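PDB 5ITG: sorbitol dehydrogenase from Gluconobacter oxydans, which probably oxidises D-sorbitol to L-sorbose, passing the hydride to a nicotinamide cofactor of the NADP type. Local coordinates for residues 334-339 against 399-404; 294-299 against 386-391; 319-322 against 326-329; 300-305 against 359-364. All coordinates share one frame; numbering follows the deposited sequence.

Contact 1. Residues 334-339 against 399-404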
loop_
_atom_site.group_PDB
_atom_site.type_symbol
_atom_site.label_atom_id
_atom_site.label_comp_id
_atom_site.label_asym_id
_atom_site.label_seq_id
_atom_site.Cartn_x
_atom_site.Cartn_y
_atom_site.Cartn_z
ATOM N N LEU A 334 18.339 -5.752 -11.030
ATOM C CA LEU A 334 17.067 -6.344 -11.409
ATOM C C LEU A 334 17.207 -7.386 -12.520
ATOM O O LEU A 334 16.636 -8.473 -12.424
ATOM C CB LEU A 334 16.083 -5.255 -11.828
ATOM C CG LEU A 334 15.676 -4.314 -10.692
ATOM C CD1 LEU A 334 14.777 -3.227 -11.255
ATOM C CD2 LEU A 334 14.943 -5.090 -9.591
ATOM N N ASN A 335 17.977 -7.071 -13.558
ATOM C CA ASN A 335 18.161 -8.007 -14.681
ATOM C C ASN A 335 18.985 -9.248 -14.379
ATOM O O ASN A 335 18.623 -10.360 -14.771
ATOM C CB ASN A 335 18.824 -7.309 -15.870
ATOM C CG ASN A 335 17.908 -6.327 -16.554
ATOM O OD1 ASN A 335 16.700 -6.538 -16.627
ATOM N ND2 ASN A 335 18.482 -5.255 -17.081
ATOM N N LYS A 336 20.094 -9.057 -13.681
ATOM C CA LYS A 336 21.005 -10.160 -13.398
ATOM C C LYS A 336 20.825 -10.934 -12.098
ATOM O O LYS A 336 21.152 -12.123 -12.040
ATOM C CB LYS A 336 22.441 -9.642 -13.464
ATOM C CG LYS A 336 22.745 -8.850 -14.725
ATOM C CD LYS A 336 22.511 -9.674 -15.984
ATOM C CE LYS A 336 22.609 -8.802 -17.235
ATOM N NZ LYS A 336 22.221 -9.544 -18.479
ATOM N N ASP A 337 20.320 -10.278 -11.059
ATOM C CA ASP A 337 20.160 -10.941 -9.766
ATOM C C ASP A 337 18.741 -11.328 -9.369
ATOM O O ASP A 337 18.511 -12.435 -8.877
ATOM C CB ASP A 337 20.764 -10.061 -8.664
ATOM C CG ASP A 337 22.193 -9.655 -8.973
ATOM O OD1 ASP A 337 23.029 -10.555 -9.190
ATOM O OD2 ASP A 337 22.481 -8.443 -9.010
ATOM N N VAL A 338 17.787 -10.429 -9.581
ATOM C CA VAL A 338 16.409 -10.697 -9.186
ATOM C C VAL A 338 15.574 -11.464 -10.203
ATOM O O VAL A 338 15.067 -12.540 -9.899
ATOM C CB VAL A 338 15.674 -9.388 -8.826
ATOM C CG1 VAL A 338 14.258 -9.696 -8.291
ATOM C CG2 VAL A 338 16.477 -8.614 -7.772
ATOM N N ILE A 339 15.426 -10.916 -11.404
ATOM C CA ILE A 339 14.622 -11.570 -12.433
ATOM C C ILE A 339 14.952 -13.052 -12.666
ATOM O O ILE A 339 14.041 -13.880 -12.804
ATOM C CB ILE A 339 14.698 -10.784 -13.783
ATOM C CG1 ILE A 339 13.873 -9.493 -13.664
ATOM C CG2 ILE A 339 14.141 -11.629 -14.930
ATOM C CD1 ILE A 339 13.922 -8.599 -14.902
ATOM N N LEU A 399 27.950 -12.579 -6.955
ATOM C CA LEU A 399 27.543 -11.828 -5.771
ATOM C C LEU A 399 27.931 -10.351 -5.802
ATOM O O LEU A 399 27.585 -9.593 -4.892
ATOM C CB LEU A 399 28.154 -12.487 -4.529
ATOM C CG LEU A 399 27.754 -13.950 -4.299
ATOM C CD1 LEU A 399 28.581 -14.569 -3.187
ATOM C CD2 LEU A 399 26.282 -14.007 -3.967
ATOM N N SER A 400 28.633 -9.949 -6.854
ATOM C CA SER A 400 29.101 -8.574 -7.006
ATOM C C SER A 400 28.106 -7.468 -6.689
ATOM O O SER A 400 28.371 -6.634 -5.829
ATOM C CB SER A 400 29.643 -8.362 -8.424
ATOM O OG SER A 400 30.776 -9.181 -8.644
ATOM N N ARG A 401 26.966 -7.450 -7.381
ATOM C CA ARG A 401 25.963 -6.407 -7.161
ATOM C C ARG A 401 25.246 -6.555 -5.827
ATOM O O ARG A 401 24.865 -5.563 -5.202
ATOM C CB ARG A 401 24.944 -6.400 -8.303
ATOM C CG ARG A 401 25.535 -5.993 -9.654
ATOM C CD ARG A 401 24.619 -6.420 -10.790
ATOM N NE ARG A 401 24.431 -7.869 -10.792
ATOM C CZ ARG A 401 25.296 -8.743 -11.300
ATOM N NH1 ARG A 401 26.418 -8.320 -11.867
ATOM N NH2 ARG A 401 25.053 -10.043 -11.221
ATOM N N ILE A 402 25.058 -7.796 -5.395
ATOM C CA ILE A 402 24.409 -8.063 -4.123
ATOM C C ILE A 402 25.302 -7.516 -3.007
ATOM O O ILE A 402 24.820 -6.884 -2.054
ATOM C CB ILE A 402 24.169 -9.590 -3.951
ATOM C CG1 ILE A 402 23.019 -10.018 -4.873
ATOM C CG2 ILE A 402 23.843 -9.931 -2.489
ATOM C CD1 ILE A 402 22.851 -11.512 -5.015
ATOM N N ALA A 403 26.605 -7.734 -3.143
ATOM C CA ALA A 403 27.556 -7.252 -2.142
ATOM C C ALA A 403 27.620 -5.730 -2.149
ATOM O O ALA A 403 27.809 -5.101 -1.105
ATOM C CB ALA A 403 28.936 -7.841 -2.403
ATOM N N PHE A 404 27.465 -5.140 -3.330
ATOM C CA PHE A 404 27.488 -3.688 -3.462
ATOM C C PHE A 404 26.315 -3.073 -2.698
ATOM O O PHE A 404 26.458 -2.045 -2.031
ATOM C CB PHE A 404 27.405 -3.274 -4.937
ATOM C CG PHE A 404 27.228 -1.795 -5.132
ATOM C CD1 PHE A 404 28.296 -0.923 -4.942
ATOM C CD2 PHE A 404 25.971 -1.265 -5.415
ATOM C CE1 PHE A 404 28.116 0.459 -5.024
ATOM C CE2 PHE A 404 25.778 0.112 -5.497
ATOM C CZ PHE A 404 26.856 0.977 -5.298
HETATM O O HOH W 1 25.263 -10.002 -7.578
#
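Asp337 sets off toward helix 400-412 and, with CG beside its backbone N (chi1 -53°), meets Arg401 with its carboxylate; Arg401 bends its chain at chi3 (-60°), which turns the NE side of its guanidinium to that acid. The outcome is a side-on salt bridge made by two nitrogens: Arg401 NE donates to Asp337 OD2 at 2.7 Å, and Arg401 NH2 to Asp337 OD1 at 2.9 Å. Both oxygens are met on their syn side, though about 30° out of the carboxylate plane. Over one face of the guanidinium passes the aliphatic base of Lys336, with CB 3.5 Å from Arg401 NH2; the long lysine suits this border because its chain then carries the ammonium away. Ile402 adds an apolar neighbour, its CG1 4.2 Å from Asp337 CG. A water donates to Asp337 OD1 at 2.8 Å and accepts from Ile402 N at 3.1 Å, tying the acid to the first turn of the second helix as well. Arg401 NH1 has its own acid, Asp398. A methionine in place of Arg401 would probably leave the buried Asp337 carboxylate without its countercharge. With an arginine, a water and a helix N terminus all nearby, Asp337 is likely to stay ionised, and its charge joins two helices that cross almost at right angles.

Contact 2. Residues 294-299 against 386-391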
loop_
_atom_site.group_PDB
_atom_site.type_symbol
_atom_site.label_atom_id
_atom_site.label_comp_id
_atom_site.label_asym_id
_atom_site.label_seq_id
_atom_site.Cartn_x
_atom_site.Cartn_y
_atom_site.Cartn_z
ATOM N N LYS A 294 6.495 -7.560 -6.266
ATOM C CA LYS A 294 6.515 -6.198 -5.737
ATOM C C LYS A 294 7.608 -6.040 -4.684
ATOM O O LYS A 294 8.380 -5.071 -4.700
ATOM C CB LYS A 294 5.159 -5.856 -5.135
ATOM C CG LYS A 294 5.008 -4.395 -4.749
ATOM C CD LYS A 294 3.649 -4.157 -4.126
ATOM C CE LYS A 294 3.588 -2.821 -3.434
ATOM N NZ LYS A 294 2.378 -2.727 -2.566
ATOM N N ILE A 295 7.680 -7.001 -3.770
ATOM C CA ILE A 295 8.685 -6.964 -2.712
ATOM C C ILE A 295 10.124 -7.037 -3.238
ATOM O O ILE A 295 10.978 -6.215 -2.879
ATOM C CB ILE A 295 8.470 -8.136 -1.719
ATOM C CG1 ILE A 295 7.203 -7.891 -0.894
ATOM C CG2 ILE A 295 9.683 -8.293 -0.799
ATOM C CD1 ILE A 295 6.795 -9.093 -0.070
ATOM N N ARG A 296 10.384 -8.008 -4.111
ATOM C CA ARG A 296 11.739 -8.220 -4.599
ATOM C C ARG A 296 12.232 -7.374 -5.765
ATOM O O ARG A 296 13.437 -7.371 -6.057
ATOM C CB ARG A 296 11.935 -9.709 -4.904
ATOM C CG ARG A 296 11.734 -10.606 -3.665
ATOM C CD ARG A 296 11.964 -12.072 -4.002
ATOM N NE ARG A 296 13.291 -12.255 -4.567
ATOM C CZ ARG A 296 13.638 -13.260 -5.372
ATOM N NH1 ARG A 296 12.749 -14.195 -5.715
ATOM N NH2 ARG A 296 14.874 -13.321 -5.849
HETATM N N MSE A 297 11.321 -6.671 -6.431
HETATM C CA MSE A 297 11.706 -5.791 -7.534
HETATM C C MSE A 297 11.438 -4.314 -7.208
HETATM O O MSE A 297 12.349 -3.503 -7.293
HETATM C CB MSE A 297 10.986 -6.191 -8.823
HETATM C CG MSE A 297 11.503 -7.503 -9.417
HETATM SE SE MSE A 297 10.757 -7.845 -11.153
HETATM C CE MSE A 297 11.759 -6.501 -12.137
ATOM N N LEU A 298 10.208 -3.966 -6.819
ATOM C CA LEU A 298 9.900 -2.568 -6.510
ATOM C C LEU A 298 10.526 -2.108 -5.192
ATOM O O LEU A 298 11.295 -1.142 -5.167
ATOM C CB LEU A 298 8.384 -2.328 -6.459
ATOM C CG LEU A 298 7.968 -0.879 -6.137
ATOM C CD1 LEU A 298 8.241 0.005 -7.327
ATOM C CD2 LEU A 298 6.493 -0.817 -5.776
ATOM N N ASN A 299 10.201 -2.801 -4.102
ATOM C CA ASN A 299 10.728 -2.445 -2.785
ATOM C C ASN A 299 12.244 -2.638 -2.710
ATOM O O ASN A 299 12.971 -1.768 -2.219
ATOM C CB ASN A 299 10.027 -3.272 -1.692
ATOM C CG ASN A 299 8.515 -3.095 -1.702
ATOM O OD1 ASN A 299 7.999 -2.028 -2.051
ATOM N ND2 ASN A 299 7.798 -4.133 -1.301
ATOM N N THR A 386 16.479 -10.584 1.306
ATOM C CA THR A 386 16.840 -11.945 1.712
ATOM C C THR A 386 16.709 -13.055 0.665
ATOM O O THR A 386 17.653 -13.818 0.454
ATOM C CB THR A 386 16.074 -12.354 2.992
ATOM O OG1 THR A 386 16.468 -11.491 4.068
ATOM C CG2 THR A 386 16.391 -13.803 3.376
ATOM N N GLU A 387 15.559 -13.169 0.013
ATOM C CA GLU A 387 15.396 -14.228 -0.985
ATOM C C GLU A 387 16.444 -14.122 -2.102
ATOM O O GLU A 387 17.059 -15.119 -2.487
ATOM C CB GLU A 387 13.987 -14.191 -1.578
ATOM C CG GLU A 387 13.710 -15.238 -2.673
ATOM C CD GLU A 387 13.770 -16.671 -2.173
ATOM O OE1 GLU A 387 13.115 -16.977 -1.154
ATOM O OE2 GLU A 387 14.459 -17.500 -2.812
ATOM N N THR A 388 16.661 -12.913 -2.610
ATOM C CA THR A 388 17.641 -12.713 -3.679
ATOM C C THR A 388 19.053 -13.121 -3.250
ATOM O O THR A 388 19.792 -13.741 -4.022
ATOM C CB THR A 388 17.616 -11.259 -4.172
ATOM O OG1 THR A 388 16.392 -11.042 -4.888
ATOM C CG2 THR A 388 18.801 -10.963 -5.095
ATOM N N VAL A 389 19.422 -12.793 -2.019
ATOM C CA VAL A 389 20.733 -13.176 -1.505
ATOM C C VAL A 389 20.818 -14.696 -1.314
ATOM O O VAL A 389 21.788 -15.325 -1.733
ATOM C CB VAL A 389 21.033 -12.473 -0.153
ATOM C CG1 VAL A 389 22.330 -13.018 0.455
ATOM C CG2 VAL A 389 21.154 -10.973 -0.378
ATOM N N ARG A 390 19.805 -15.291 -0.692
ATOM C CA ARG A 390 19.823 -16.740 -0.480
ATOM C C ARG A 390 19.978 -17.491 -1.802
ATOM O O ARG A 390 20.768 -18.424 -1.898
ATOM C CB ARG A 390 18.540 -17.224 0.212
ATOM C CG ARG A 390 18.360 -16.783 1.660
ATOM C CD ARG A 390 17.216 -17.568 2.319
ATOM N NE ARG A 390 17.590 -18.959 2.569
ATOM C CZ ARG A 390 18.252 -19.377 3.648
ATOM N NH1 ARG A 390 18.602 -18.514 4.593
ATOM N NH2 ARG A 390 18.592 -20.651 3.771
ATOM N N ARG A 391 19.219 -17.090 -2.818
ATOM C CA ARG A 391 19.299 -17.746 -4.124
ATOM C C ARG A 391 20.673 -17.629 -4.768
ATOM O O ARG A 391 21.191 -18.605 -5.311
ATOM C CB ARG A 391 18.240 -17.176 -5.080
ATOM C CG ARG A 391 16.840 -17.632 -4.759
ATOM C CD ARG A 391 16.694 -19.132 -4.974
ATOM N NE ARG A 391 16.357 -19.462 -6.354
ATOM C CZ ARG A 391 15.224 -19.095 -6.948
ATOM N NH1 ARG A 391 14.323 -18.381 -6.274
ATOM N NH2 ARG A 391 14.984 -19.452 -8.203
HETATM O O HOH W 2 14.735 -10.685 -2.159
HETATM O O HOH W 3 15.577 -8.550 -4.466
#
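Within the all-helical part of the mannitol dehydrogenase C-terminal domain, the long helix 288-312 packs against helix 377-394, and Arg296 reaches from the first to Glu387 and Thr388 on the second. The guanidinium meets Thr388 edge-on: Arg296 NH2 donates to Thr388 OG1 at 2.9 Å, almost exactly in the guanidinium plane and nearly straight (164°), while Arg296 NE adds a weak bond to the same oxygen. Thr388 suits the spot: on a short side chain, beside its backbone N, it offers one oxygen acceptor for both unequal bonds. Across one face of the guanidinium lies the aliphatic part of Glu387, whose CG is 3.3 Å from Arg296 CZ. Glu387 bends at chi2 (65°), and its OE2 pairs with Arg391 NH1 of the next turn at 3.6 Å. Beyond the two segments, Arg296 NH1 donates to the backbone carbonyl of Thr341, which binds the loop after helix 324-338. A leucine in place of Arg296 would probably leave that carbonyl and the Thr388 hydroxyl short of donors and the side of Glu387 without its flat cover. Two waters complete the junction. Helix 377-394 is kinked here, and Thr388 N, with no bond to the preceding turn, donates to one of them at 3.0 Å; the other donates to Arg296 O at 2.9 Å and lies 2.7 Å from Thr388 OG1.

Contact 3. Residues 319-322 against 326-329; sequences DAIE and LLGN
Ile321 and Leu327 bring their CA atoms to 5.5 Å where the chain leaves the short helix 317-320, turns, and enters helix 324-338. This is a tight corner between two consecutive helices of the C-terminal domain, with Asp323 as N-cap of the second, its OD1 accepting from Leu326 N. No hydrogen bond joins the two segments; the contact is made by leucine side chains lying against backbone carbonyls and by apolar tips. Leu326 places its CB 3.8 Å from Ala320 O, and Leu327 does likewise with its CB 3.7 Å from Ile321 O, so successive residues on one side match successive residues on the other. Ala320 suits such close approach because a single methyl takes little space: its CB touches Leu326 CD1 at 4.2 Å. Leu305 of helix 288-312 lies against Ala320, Ile321 and Leu326, and Tyr314 also touches Ala320 and Leu326, making the corner part of a larger apolar core. Ile321 starts out away from helix 324-338, but its branched chain recovers the contact at its end: with CG1 anti to the backbone N (chi1 -165°) and a bend at chi2 (71°), its CD1 comes within 3.9 Å of Leu327 CD1.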
loop_
_atom_site.group_PDB
_atom_site.type_symbol
_atom_site.label_atom_id
_atom_site.label_comp_id
_atom_site.label_asym_id
_atom_site.label_seq_id
_atom_site.Cartn_x
_atom_site.Cartn_y
_atom_site.Cartn_z
ATOM N N ASP A 319 15.948 12.382 -8.080
ATOM C CA ASP A 319 17.284 12.909 -8.378
ATOM C C ASP A 319 18.227 11.714 -8.537
ATOM O O ASP A 319 19.104 11.696 -9.407
ATOM C CB ASP A 319 17.831 13.769 -7.234
ATOM C CG ASP A 319 16.910 14.908 -6.845
ATOM O OD1 ASP A 319 16.486 15.677 -7.730
ATOM O OD2 ASP A 319 16.624 15.033 -5.634
ATOM N N ALA A 320 18.052 10.716 -7.676
ATOM C CA ALA A 320 18.896 9.529 -7.716
ATOM C C ALA A 320 18.668 8.672 -8.953
ATOM O O ALA A 320 19.622 8.161 -9.544
ATOM C CB ALA A 320 18.682 8.689 -6.457
ATOM N N ILE A 321 17.410 8.524 -9.361
ATOM C CA ILE A 321 17.098 7.694 -10.517
ATOM C C ILE A 321 17.626 8.308 -11.818
ATOM O O ILE A 321 17.766 7.614 -12.824
ATOM C CB ILE A 321 15.569 7.431 -10.619
ATOM C CG1 ILE A 321 15.299 6.287 -11.599
ATOM C CG2 ILE A 321 14.831 8.701 -11.043
ATOM C CD1 ILE A 321 15.719 4.915 -11.076
ATOM N N GLU A 322 17.930 9.604 -11.781
ATOM C CA GLU A 322 18.461 10.317 -12.941
ATOM C C GLU A 322 19.978 10.171 -13.030
ATOM O O GLU A 322 20.592 10.537 -14.034
ATOM C CB GLU A 322 18.089 11.803 -12.870
ATOM C CG GLU A 322 16.650 12.096 -13.306
ATOM C CD GLU A 322 16.167 13.472 -12.865
ATOM O OE1 GLU A 322 16.934 14.449 -12.999
ATOM O OE2 GLU A 322 15.014 13.574 -12.385
ATOM N N LEU A 326 23.829 5.111 -10.937
ATOM C CA LEU A 326 22.911 4.480 -9.995
ATOM C C LEU A 326 21.774 3.782 -10.747
ATOM O O LEU A 326 21.283 2.737 -10.317
ATOM C CB LEU A 326 22.330 5.517 -9.029
ATOM C CG LEU A 326 23.334 6.282 -8.166
ATOM C CD1 LEU A 326 22.575 7.203 -7.203
ATOM C CD2 LEU A 326 24.191 5.305 -7.396
ATOM N N LEU A 327 21.347 4.380 -11.857
ATOM C CA LEU A 327 20.293 3.805 -12.688
ATOM C C LEU A 327 20.785 2.517 -13.340
ATOM O O LEU A 327 20.083 1.502 -13.356
ATOM C CB LEU A 327 19.874 4.791 -13.785
ATOM C CG LEU A 327 18.956 4.204 -14.866
ATOM C CD1 LEU A 327 17.624 3.820 -14.246
ATOM C CD2 LEU A 327 18.739 5.229 -15.979
ATOM N N GLY A 328 21.987 2.564 -13.899
ATOM C CA GLY A 328 22.538 1.380 -14.536
ATOM C C GLY A 328 22.704 0.234 -13.551
ATOM O O GLY A 328 22.434 -0.928 -13.880
ATOM N N ASN A 329 23.141 0.559 -12.337
ATOM C CA ASN A 329 23.352 -0.444 -11.293
ATOM C C ASN A 329 22.018 -1.073 -10.897
ATOM O O ASN A 329 21.939 -2.276 -10.670
ATOM C CB ASN A 329 24.011 0.210 -10.071
ATOM C CG ASN A 329 24.742 -0.789 -9.180
ATOM O OD1 ASN A 329 25.348 -0.403 -8.182
ATOM N ND2 ASN A 329 24.707 -2.059 -9.538
#

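Contact 4. Residues 300-305 against 359-364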
loop_
_atom_site.group_PDB
_atom_site.type_symbol
_atom_site.label_atom_id
_atom_site.label_comp_id
_atom_site.label_asym_id
_atom_site.label_seq_id
_atom_site.Cartn_x
_atom_site.Cartn_y
_atom_site.Cartn_z
ATOM N N ALA A 300 12.716 -3.785 -3.192
ATOM C CA ALA A 300 14.141 -4.086 -3.206
ATOM C C ALA A 300 14.875 -3.062 -4.069
ATOM O O ALA A 300 15.978 -2.626 -3.728
ATOM C CB ALA A 300 14.380 -5.498 -3.774
ATOM N N GLY A 301 14.264 -2.707 -5.198
ATOM C CA GLY A 301 14.881 -1.742 -6.101
ATOM C C GLY A 301 14.937 -0.357 -5.488
ATOM O O GLY A 301 15.885 0.396 -5.710
ATOM N N HIS A 302 13.913 -0.019 -4.713
ATOM C CA HIS A 302 13.852 1.283 -4.067
ATOM C C HIS A 302 15.069 1.483 -3.158
ATOM O O HIS A 302 15.714 2.526 -3.213
ATOM C CB HIS A 302 12.551 1.409 -3.264
ATOM C CG HIS A 302 11.820 2.694 -3.503
ATOM N ND1 HIS A 302 10.484 2.855 -3.208
ATOM C CD2 HIS A 302 12.234 3.872 -4.030
ATOM C CE1 HIS A 302 10.104 4.075 -3.547
ATOM N NE2 HIS A 302 11.148 4.712 -4.049
ATOM N N VAL A 303 15.406 0.487 -2.342
ATOM C CA VAL A 303 16.562 0.651 -1.468
ATOM C C VAL A 303 17.893 0.467 -2.185
ATOM O O VAL A 303 18.891 1.063 -1.782
ATOM C CB VAL A 303 16.512 -0.273 -0.232
ATOM C CG1 VAL A 303 15.417 0.211 0.717
ATOM C CG2 VAL A 303 16.276 -1.711 -0.642
HETATM N N MSE A 304 17.921 -0.344 -3.241
HETATM C CA MSE A 304 19.169 -0.530 -3.987
HETATM C C MSE A 304 19.538 0.801 -4.638
HETATM O O MSE A 304 20.710 1.083 -4.917
HETATM C CB MSE A 304 19.014 -1.612 -5.061
HETATM C CG MSE A 304 20.232 -1.775 -5.959
HETATM SE SE MSE A 304 21.887 -2.219 -5.021
HETATM C CE MSE A 304 21.589 -4.122 -4.767
ATOM N N LEU A 305 18.524 1.623 -4.874
ATOM C CA LEU A 305 18.737 2.938 -5.460
ATOM C C LEU A 305 19.090 3.963 -4.379
ATOM O O LEU A 305 20.068 4.709 -4.494
ATOM C CB LEU A 305 17.466 3.412 -6.174
ATOM C CG LEU A 305 17.519 4.834 -6.751
ATOM C CD1 LEU A 305 18.438 4.857 -7.975
ATOM C CD2 LEU A 305 16.126 5.291 -7.143
ATOM N N SER A 359 10.367 3.804 -14.381
ATOM C CA SER A 359 9.533 4.937 -14.773
ATOM C C SER A 359 8.865 5.618 -13.583
ATOM O O SER A 359 8.817 6.849 -13.499
ATOM C CB SER A 359 8.463 4.474 -15.766
ATOM O OG SER A 359 7.586 5.545 -16.090
ATOM N N ARG A 360 8.347 4.816 -12.658
ATOM C CA ARG A 360 7.680 5.352 -11.486
ATOM C C ARG A 360 8.622 6.156 -10.613
ATOM O O ARG A 360 8.254 7.230 -10.126
ATOM C CB ARG A 360 7.044 4.218 -10.683
ATOM C CG ARG A 360 5.898 3.552 -11.427
ATOM C CD ARG A 360 5.337 2.374 -10.656
ATOM N NE ARG A 360 4.673 2.777 -9.417
ATOM C CZ ARG A 360 4.374 1.930 -8.434
ATOM N NH1 ARG A 360 4.686 0.644 -8.550
ATOM N NH2 ARG A 360 3.759 2.364 -7.338
ATOM N N PHE A 361 9.836 5.645 -10.417
ATOM C CA PHE A 361 10.825 6.338 -9.599
ATOM C C PHE A 361 11.191 7.686 -10.236
ATOM O O PHE A 361 11.646 8.595 -9.547
ATOM C CB PHE A 361 12.100 5.486 -9.431
ATOM C CG PHE A 361 11.919 4.245 -8.573
ATOM C CD1 PHE A 361 10.759 4.042 -7.827
ATOM C CD2 PHE A 361 12.933 3.289 -8.501
ATOM C CE1 PHE A 361 10.613 2.899 -7.016
ATOM C CE2 PHE A 361 12.800 2.143 -7.696
ATOM C CZ PHE A 361 11.638 1.952 -6.953
ATOM N N SER A 362 10.995 7.809 -11.548
ATOM C CA SER A 362 11.297 9.061 -12.248
ATOM C C SER A 362 10.144 10.074 -12.199
ATOM O O SER A 362 10.279 11.188 -12.717
ATOM C CB SER A 362 11.632 8.787 -13.714
ATOM O OG SER A 362 10.443 8.558 -14.463
ATOM N N ASN A 363 9.017 9.701 -11.589
ATOM C CA ASN A 363 7.862 10.608 -11.502
ATOM C C ASN A 363 8.189 11.702 -10.490
ATOM O O ASN A 363 8.086 11.486 -9.288
ATOM C CB ASN A 363 6.602 9.844 -11.050
ATOM C CG ASN A 363 5.312 10.616 -11.319
ATOM O OD1 ASN A 363 5.268 11.843 -11.192
ATOM N ND2 ASN A 363 4.250 9.894 -11.681
ATOM N N LYS A 364 8.583 12.877 -10.970
ATOM C CA LYS A 364 8.942 13.963 -10.065
ATOM C C LYS A 364 7.836 14.374 -9.085
ATOM O O LYS A 364 8.115 14.682 -7.922
ATOM C CB LYS A 364 9.437 15.179 -10.867
ATOM C CG LYS A 364 10.673 14.872 -11.708
ATOM C CD LYS A 364 11.301 16.132 -12.303
ATOM C CE LYS A 364 12.056 16.948 -11.254
ATOM N NZ LYS A 364 13.329 16.295 -10.815
#
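The imidazole of His302 and the phenyl ring of Phe361 lie face to face in an offset stack, their centroids 4.2 Å apart and their planes inclined by 16°. The overlap is uneven: Phe361 CE1 sits over the centre of the imidazole, 3.5 Å from His302 NE2, whereas His302 CD2 lies over the phenyl face toward its rim. At the phenyl edge runs the backbone of Gly301, with its C 4.0 Å from Phe361 CE2; having no side chain, glycine lets the main chain itself border the ring. Leu305 comes up obliquely, its CD2 4.0 Å from Phe361 CD2, the leucine and the phenylalanine running alongside in opposite senses. His302 takes an unusual chi1 of -132°, well off a staggered position, and this rotation carries its ring over the phenyl. The wide, flat phenylalanine can thus meet all three residues at once. Val317 of helix 317-320 touches His302, Leu305 and Phe361, so three helices converge on the stack. Beside it, Arg360 forms salt bridges with Asp229 and Glu258, while Asn363 donates to Thr87 O in strand 82-87, so the end of helix 350-361 bridges the helical domain and the Rossmann part.

From the N terminus, helix 288-312 supplies the first halves of contacts 2 and 4 in succession. Contact 3 then opens and closes at once, across a three-residue gap between helices 317-320 and 324-338, and contact 1 opens farther along the latter helix. Contact 4 closes at the end of helix 350-361, with contact 3 nested in its loop. Contact 2 closes on helix 377-394, enclosing both 3 and 4. Contact 1 closes last, on helix 400-412, and therefore crosses contacts 2 and 4. Val338 of contact 1 packs on Arg296 and Thr388 of contact 2, while Ile321 of contact 3 meets Phe361 of contact 4, joining all these helices into one domain.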